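Local coordinates for protein serpin-12 (Manduca sexta, PDB 6CJ7) that inhibits serine proteases as a member of the serpin family and controls the prophenoloxidase activation system in larval hemolymph, at residues A16-G21 / S42-L47; A38-I43 / S369-M374. All blocks are in the same frame, centred on the assembly; numbering follows the deposited sequence.

Contact 1 (A16-G21 / S42-L47)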
ATOM      1  N   ALA A  16      12.616   6.513  -3.580  1.00 33.20           N
ATOM      2  CA  ALA A  16      12.220   7.911  -3.403  1.00 29.45           C
ATOM      3  C   ALA A  16      10.875   8.215  -4.046  1.00 27.59           C
ATOM      4  O   ALA A  16      10.169   9.132  -3.602  1.00 26.61           O
ATOM      5  CB  ALA A  16      13.281   8.849  -3.983  1.00 32.97           C
ATOM      6  N   SER A  17      10.498   7.471  -5.089  1.00 25.38           N
ATOM      7  CA  SER A  17       9.272   7.801  -5.810  1.00 23.28           C
ATOM      8  C   SER A  17       8.035   7.665  -4.930  1.00 21.76           C
ATOM      9  O   SER A  17       7.053   8.382  -5.143  1.00 24.33           O
ATOM     10  CB  SER A  17       9.126   6.921  -7.050  1.00 34.74           C
ATOM     11  OG  SER A  17       9.042   5.555  -6.695  1.00 34.96           O
ATOM     12  N   THR A  18       8.043   6.742  -3.965  1.00 20.99           N
ATOM     13  CA  THR A  18       6.891   6.560  -3.090  1.00 20.89           C
ATOM     14  C   THR A  18       7.109   7.152  -1.700  1.00 22.29           C
ATOM     15  O   THR A  18       6.385   6.791  -0.759  1.00 21.12           O
ATOM     16  CB  THR A  18       6.516   5.076  -2.986  1.00 24.88           C
ATOM     17  OG1 THR A  18       7.640   4.310  -2.538  1.00 25.53           O
ATOM     18  CG2 THR A  18       6.044   4.539  -4.337  1.00 23.20           C
ATOM     19  N   SER A  19       8.053   8.090  -1.563  1.00 24.80           N
ATOM     20  CA  SER A  19       8.333   8.672  -0.253  1.00 25.88           C
ATOM     21  C   SER A  19       7.091   9.302   0.379  1.00 25.16           C
ATOM     22  O   SER A  19       6.894   9.192   1.595  1.00 25.64           O
ATOM     23  CB  SER A  19       9.451   9.705  -0.361  1.00 28.22           C
ATOM     24  OG  SER A  19       9.085  10.728  -1.271  1.00 29.40           O
ATOM     25  N   PHE A  20       6.243   9.973  -0.413  1.00 21.34           N
ATOM     26  CA  PHE A  20       5.029  10.554   0.165  1.00 21.10           C
ATOM     27  C   PHE A  20       4.181   9.479   0.840  1.00 23.44           C
ATOM     28  O   PHE A  20       3.733   9.645   1.986  1.00 22.53           O
ATOM     29  CB  PHE A  20       4.206  11.277  -0.902  1.00 22.42           C
ATOM     30  CG  PHE A  20       2.903  11.808  -0.376  1.00 27.07           C
ATOM     31  CD1 PHE A  20       2.894  12.902   0.454  1.00 26.06           C
ATOM     32  CD2 PHE A  20       1.706  11.193  -0.693  1.00 24.19           C
ATOM     33  CE1 PHE A  20       1.703  13.394   0.969  1.00 25.08           C
ATOM     34  CE2 PHE A  20       0.506  11.678  -0.181  1.00 29.88           C
ATOM     35  CZ  PHE A  20       0.516  12.784   0.642  1.00 25.62           C
ATOM     36  N   GLY A  21       3.937   8.373   0.129  1.00 19.14           N
ATOM     37  CA  GLY A  21       3.125   7.298   0.681  1.00 19.11           C
ATOM     38  C   GLY A  21       3.734   6.667   1.922  1.00 21.01           C
ATOM     39  O   GLY A  21       3.014   6.291   2.848  1.00 19.59           O
ATOM     40  N   SER A  42      -0.032   2.951  -3.791  1.00 19.54           N
ATOM     41  CA  SER A  42      -1.377   3.445  -4.081  1.00 18.61           C
ATOM     42  C   SER A  42      -1.563   4.871  -3.595  1.00 20.63           C
ATOM     43  O   SER A  42      -2.234   5.673  -4.250  1.00 20.32           O
ATOM     44  CB  SER A  42      -2.440   2.564  -3.418  1.00 19.87           C
ATOM     45  OG  SER A  42      -2.322   1.212  -3.773  1.00 24.80           O
ATOM     46  N   ILE A  43      -1.016   5.192  -2.424  1.00 17.10           N
ATOM     47  CA  ILE A  43      -1.203   6.536  -1.881  1.00 18.92           C
ATOM     48  C   ILE A  43      -0.454   7.555  -2.731  1.00 21.77           C
ATOM     49  O   ILE A  43      -0.950   8.662  -2.976  1.00 20.15           O
ATOM     50  CB  ILE A  43      -0.767   6.578  -0.405  1.00 20.29           C
ATOM     51  CG1 ILE A  43      -1.670   5.679   0.429  1.00 20.42           C
ATOM     52  CG2 ILE A  43      -0.773   8.012   0.114  1.00 21.88           C
ATOM     53  CD1 ILE A  43      -1.174   5.442   1.846  1.00 22.31           C
ATOM     54  N   THR A  44       0.743   7.200  -3.204  1.00 18.41           N
ATOM     55  CA  THR A  44       1.486   8.100  -4.083  1.00 20.57           C
ATOM     56  C   THR A  44       0.786   8.250  -5.431  1.00 22.27           C
ATOM     57  O   THR A  44       0.701   9.365  -5.967  1.00 20.45           O
ATOM     58  CB  THR A  44       2.926   7.589  -4.258  1.00 20.12           C
ATOM     59  OG1 THR A  44       3.539   7.425  -2.972  1.00 19.93           O
ATOM     60  CG2 THR A  44       3.758   8.587  -5.057  1.00 21.00           C
ATOM     61  N   ILE A  45       0.256   7.146  -5.979  1.00 20.21           N
ATOM     62  CA  ILE A  45      -0.454   7.193  -7.264  1.00 20.33           C
ATOM     63  C   ILE A  45      -1.627   8.158  -7.188  1.00 19.94           C
ATOM     64  O   ILE A  45      -1.882   8.927  -8.126  1.00 21.76           O
ATOM     65  CB  ILE A  45      -0.921   5.779  -7.676  1.00 28.10           C
ATOM     66  CG1 ILE A  45       0.255   4.942  -8.167  1.00 35.50           C
ATOM     67  CG2 ILE A  45      -1.994   5.868  -8.771  1.00 33.14           C
ATOM     68  CD1 ILE A  45       0.638   5.236  -9.602  1.00 37.60           C
ATOM     69  N   LEU A  46      -2.364   8.130  -6.072  1.00 18.48           N
ATOM     70  CA  LEU A  46      -3.462   9.066  -5.863  1.00 18.26           C
ATOM     71  C   LEU A  46      -3.001  10.502  -6.080  1.00 19.96           C
ATOM     72  O   LEU A  46      -3.592  11.256  -6.870  1.00 21.14           O
ATOM     73  CB  LEU A  46      -4.004   8.861  -4.439  1.00 17.53           C
ATOM     74  CG  LEU A  46      -5.186   9.659  -3.893  1.00 34.56           C
ATOM     75  CD1 LEU A  46      -4.809  11.044  -3.391  1.00 38.43           C
ATOM     76  CD2 LEU A  46      -6.239   9.745  -4.942  1.00 40.03           C
ATOM     77  N   LEU A  47      -1.930  10.896  -5.388  1.00 18.48           N
ATOM     78  CA  LEU A  47      -1.477  12.284  -5.461  1.00 20.24           C
ATOM     79  C   LEU A  47      -0.831  12.594  -6.807  1.00 18.22           C
ATOM     80  O   LEU A  47      -1.037  13.688  -7.350  1.00 21.52           O
ATOM     81  CB  LEU A  47      -0.487  12.581  -4.338  1.00 26.84           C
ATOM     82  CG  LEU A  47      -0.939  12.990  -2.937  1.00 37.69           C
ATOM     83  CD1 LEU A  47      -1.824  14.217  -3.095  1.00 45.63           C
ATOM     84  CD2 LEU A  47      -1.693  11.896  -2.188  1.00 29.64           C
TER

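Contact 2 (A38-I43 / S369-M374)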
ATOM      1  N   ALA A  38      -1.107  -0.446   4.583  1.00 16.79           N
ATOM      2  CA  ALA A  38      -1.397   0.504   3.520  1.00 17.24           C
ATOM      3  C   ALA A  38      -0.379   0.303   2.416  1.00 19.24           C
ATOM      4  O   ALA A  38       0.684  -0.291   2.625  1.00 20.09           O
ATOM      5  CB  ALA A  38      -1.355   1.957   4.002  1.00 20.64           C
ATOM      6  N   SER A  39      -0.708   0.813   1.238  1.00 15.58           N
ATOM      7  CA  SER A  39       0.223   0.751   0.111  1.00 15.60           C
ATOM      8  C   SER A  39       0.842   2.114  -0.151  1.00 16.66           C
ATOM      9  O   SER A  39       0.137   3.014  -0.625  1.00 19.17           O
ATOM     10  CB  SER A  39      -0.489   0.264  -1.145  1.00 18.35           C
ATOM     11  OG  SER A  39       0.395   0.377  -2.274  1.00 17.16           O
ATOM     12  N   PRO A  40       2.139   2.323   0.108  1.00 20.09           N
ATOM     13  CA  PRO A  40       2.761   3.592  -0.312  1.00 19.29           C
ATOM     14  C   PRO A  40       2.619   3.845  -1.798  1.00 19.12           C
ATOM     15  O   PRO A  40       2.480   5.005  -2.216  1.00 20.20           O
ATOM     16  CB  PRO A  40       4.230   3.423   0.101  1.00 21.61           C
ATOM     17  CG  PRO A  40       4.163   2.433   1.253  1.00 21.80           C
ATOM     18  CD  PRO A  40       3.079   1.463   0.847  1.00 24.17           C
ATOM     19  N   PHE A  41       2.626   2.780  -2.605  1.00 17.46           N
ATOM     20  CA  PHE A  41       2.410   2.909  -4.044  1.00 18.68           C
ATOM     21  C   PHE A  41       1.040   3.523  -4.351  1.00 22.09           C
ATOM     22  O   PHE A  41       0.949   4.535  -5.065  1.00 18.87           O
ATOM     23  CB  PHE A  41       2.592   1.525  -4.691  1.00 21.09           C
ATOM     24  CG  PHE A  41       2.245   1.467  -6.140  1.00 21.81           C
ATOM     25  CD1 PHE A  41       3.022   2.132  -7.078  1.00 24.03           C
ATOM     26  CD2 PHE A  41       1.152   0.743  -6.574  1.00 29.51           C
ATOM     27  CE1 PHE A  41       2.704   2.081  -8.428  1.00 25.92           C
ATOM     28  CE2 PHE A  41       0.830   0.681  -7.922  1.00 36.93           C
ATOM     29  CZ  PHE A  41       1.610   1.349  -8.848  1.00 27.99           C
ATOM     30  N   SER A  42      -0.032   2.951  -3.791  1.00 19.54           N
ATOM     31  CA  SER A  42      -1.377   3.445  -4.081  1.00 18.61           C
ATOM     32  C   SER A  42      -1.563   4.871  -3.595  1.00 20.63           C
ATOM     33  O   SER A  42      -2.234   5.673  -4.250  1.00 20.32           O
ATOM     34  CB  SER A  42      -2.440   2.564  -3.418  1.00 19.87           C
ATOM     35  OG  SER A  42      -2.322   1.212  -3.773  1.00 24.80           O
ATOM     36  N   ILE A  43      -1.016   5.192  -2.424  1.00 17.10           N
ATOM     37  CA  ILE A  43      -1.203   6.536  -1.881  1.00 18.92           C
ATOM     38  C   ILE A  43      -0.454   7.555  -2.731  1.00 21.77           C
ATOM     39  O   ILE A  43      -0.950   8.662  -2.976  1.00 20.15           O
ATOM     40  CB  ILE A  43      -0.767   6.578  -0.405  1.00 20.29           C
ATOM     41  CG1 ILE A  43      -1.670   5.679   0.429  1.00 20.42           C
ATOM     42  CG2 ILE A  43      -0.773   8.012   0.114  1.00 21.88           C
ATOM     43  CD1 ILE A  43      -1.174   5.442   1.846  1.00 22.31           C
ATOM     44  N   SER A 369      12.071  -1.308  -7.166  1.00 21.30           N
ATOM     45  CA  SER A 369      12.682  -0.887  -5.903  1.00 22.04           C
ATOM     46  C   SER A 369      11.785   0.077  -5.136  1.00 19.38           C
ATOM     47  O   SER A 369      12.215   1.155  -4.720  1.00 22.95           O
ATOM     48  CB  SER A 369      14.058  -0.262  -6.132  1.00 23.22           C
ATOM     49  OG  SER A 369      14.945  -1.205  -6.707  1.00 26.84           O
ATOM     50  N   ILE A 370      10.536  -0.335  -4.932  1.00 19.02           N
ATOM     51  CA  ILE A 370       9.570   0.463  -4.167  1.00 19.57           C
ATOM     52  C   ILE A 370       8.782  -0.448  -3.240  1.00 20.91           C
ATOM     53  O   ILE A 370       8.592  -1.642  -3.503  1.00 20.63           O
ATOM     54  CB  ILE A 370       8.595   1.231  -5.083  1.00 22.18           C
ATOM     55  CG1 ILE A 370       7.856   0.283  -6.024  1.00 23.34           C
ATOM     56  CG2 ILE A 370       9.304   2.327  -5.865  1.00 23.88           C
ATOM     57  CD1 ILE A 370       6.604   0.915  -6.613  1.00 24.94           C
ATOM     58  N   PRO A 371       8.320   0.104  -2.113  1.00 20.13           N
ATOM     59  CA  PRO A 371       7.437  -0.644  -1.204  1.00 19.02           C
ATOM     60  C   PRO A 371       5.991  -0.574  -1.671  1.00 20.85           C
ATOM     61  O   PRO A 371       5.349   0.481  -1.619  1.00 23.87           O
ATOM     62  CB  PRO A 371       7.643   0.071   0.139  1.00 17.88           C
ATOM     63  CG  PRO A 371       7.942   1.498  -0.266  1.00 20.20           C
ATOM     64  CD  PRO A 371       8.755   1.389  -1.538  1.00 21.27           C
ATOM     65  N   LEU A 372       5.474  -1.706  -2.130  1.00 16.64           N
ATOM     66  CA  LEU A 372       4.089  -1.802  -2.571  1.00 17.54           C
ATOM     67  C   LEU A 372       3.123  -1.927  -1.408  1.00 20.35           C
ATOM     68  O   LEU A 372       1.956  -1.574  -1.560  1.00 20.34           O
ATOM     69  CB  LEU A 372       3.894  -3.012  -3.485  1.00 18.14           C
ATOM     70  CG  LEU A 372       4.679  -2.959  -4.798  1.00 19.23           C
ATOM     71  CD1 LEU A 372       4.463  -4.245  -5.587  1.00 22.65           C
ATOM     72  CD2 LEU A 372       4.228  -1.760  -5.611  1.00 22.10           C
ATOM     73  N   PHE A 373       3.571  -2.466  -0.278  1.00 18.89           N
ATOM     74  CA  PHE A 373       2.715  -2.676   0.882  1.00 19.19           C
ATOM     75  C   PHE A 373       3.585  -2.513   2.118  1.00 16.58           C
ATOM     76  O   PHE A 373       4.733  -2.980   2.142  1.00 19.07           O
ATOM     77  CB  PHE A 373       2.099  -4.092   0.828  1.00 18.72           C
ATOM     78  CG  PHE A 373       0.741  -4.228   1.414  1.00 29.70           C
ATOM     79  CD1 PHE A 373       0.580  -4.424   2.777  1.00 36.32           C
ATOM     80  CD2 PHE A 373      -0.374  -4.286   0.600  1.00 22.91           C
ATOM     81  CE1 PHE A 373      -0.689  -4.595   3.324  1.00 36.79           C
ATOM     82  CE2 PHE A 373      -1.626  -4.459   1.124  1.00 35.37           C
ATOM     83  CZ  PHE A 373      -1.793  -4.613   2.496  1.00 37.36           C
ATOM     84  N   MET A 374       3.045  -1.842   3.136  1.00 19.17           N
ATOM     85  CA  MET A 374       3.674  -1.786   4.452  1.00 19.61           C
ATOM     86  C   MET A 374       2.660  -2.258   5.480  1.00 19.51           C
ATOM     87  O   MET A 374       1.492  -1.863   5.431  1.00 19.45           O
ATOM     88  CB  MET A 374       4.176  -0.379   4.799  1.00 19.16           C
ATOM     89  CG  MET A 374       5.296   0.095   3.896  1.00 22.65           C
ATOM     90  SD  MET A 374       5.889   1.722   4.363  1.00 26.53           S
ATOM     91  CE  MET A 374       6.767   1.353   5.886  1.00 32.94           C
TER

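Contact 1 (A16-G21 / S42-L47)
The hydroxyl of Thr44, near the start of helix 40-51, takes a backbone N-H from the first turn of another helix: Gly21 N donates to Thr44 OG1 over 3.3 Å, with a rather bent N-H...O angle of 136°. Thr18, the N-cap of the helix that carries Gly21, makes no capping bond with its own side chain. Gly21 sits three residues further on, where a capping side chain often finds its N-H, so a threonine from the neighbouring helix supplies an acceptor. Thr44 OG1 is also hydrogen-bonded to the carbonyl of Pro40 in its own helix, which holds the hydroxyl in place. Its torsion (chi1 -55°) sets OG1 beside the Thr44 backbone N and turns the methyl toward the other segment, where Thr44 CG2 packs on Ser17 O at 3.3 Å. Threonine suits the site because its hydroxyl serves Gly21 N and Pro40 O while its side chain also packs against Phe77 and Leu66. Gly21 suits it by being small; a CB there would collide with Thr44 OG1, and without one the CA atoms of Gly21 and Ile43 approach to 5.1 Å. Beside this polar spot Phe20 supplies the apolar part of the contact. With CG anti to the backbone N, its ring reaches helix 40-51, where Phe20 CE2 lies 3.9 Å from Ile43 CG2. Leu47 crosses Phe20 at about a right angle, but the modelled gap is too short to be trusted in detail. This close, wholly buried packing joins helices A and B of the serpin fold.

Contact 2 (A38-I43 / S369-M374)
Ser39 OG meets Leu372 O at 2.6 Å, donating from a position tilted 28° out of the carbonyl plane. With chi1 at 173° the hydroxyl swings to the far side from the Ser39 backbone N, where it bonds both to the strand segment 369-374 and to its own helix, accepting from Ser42 N at 3.0 Å as the N-cap of helix 40-51. Pro40 follows, a residue well suited to a first helical turn because it needs no N-H there. Its ring meets Met374 at about a right angle, Pro40 CG touching Met374 SD at 3.6 Å. Ser39 and Ser42, with His320 bonded to Ser39 N, are consistent with the shutter region known in other serpins, through which sheet A opens. Replacing Ser39 by an alanine is likely to leave Leu372 O and the N-H of Ser42 without their shared partner and to weaken the cap. Phe41 and Leu372 run side by side and point the same way, Phe41 CB 3.8 Å from Leu372 CD2, while Ile370 slants across to the ring. At the other end Ala38 and Met374 form an antiparallel hydrogen-bonded pair, and Ala38 O lies over one face of the Phe373 ring, offset toward its rim.

How the contacts relate
The centres of contact 1 and contact 2 are about 7 Å apart, near the centre of the folded molecule, and both use helix 40-51, sharing Ser42 and Ile43. In sequence 16-21 comes first, 38-43 overlaps 42-47 by two residues, and 369-374 follows more than 300 residues later. The first turn of this helix mainly faces the C-terminal strand 370-377, though Pro40 also touches helix 19-31, which the next turn faces. The two contacts also touch directly: Gly21 C lies 3.8 Å from Pro40 CB, and Thr18 packs on Pro371. Both ends of the serpin sequence thus meet on one central helix, which joins them within the buried core.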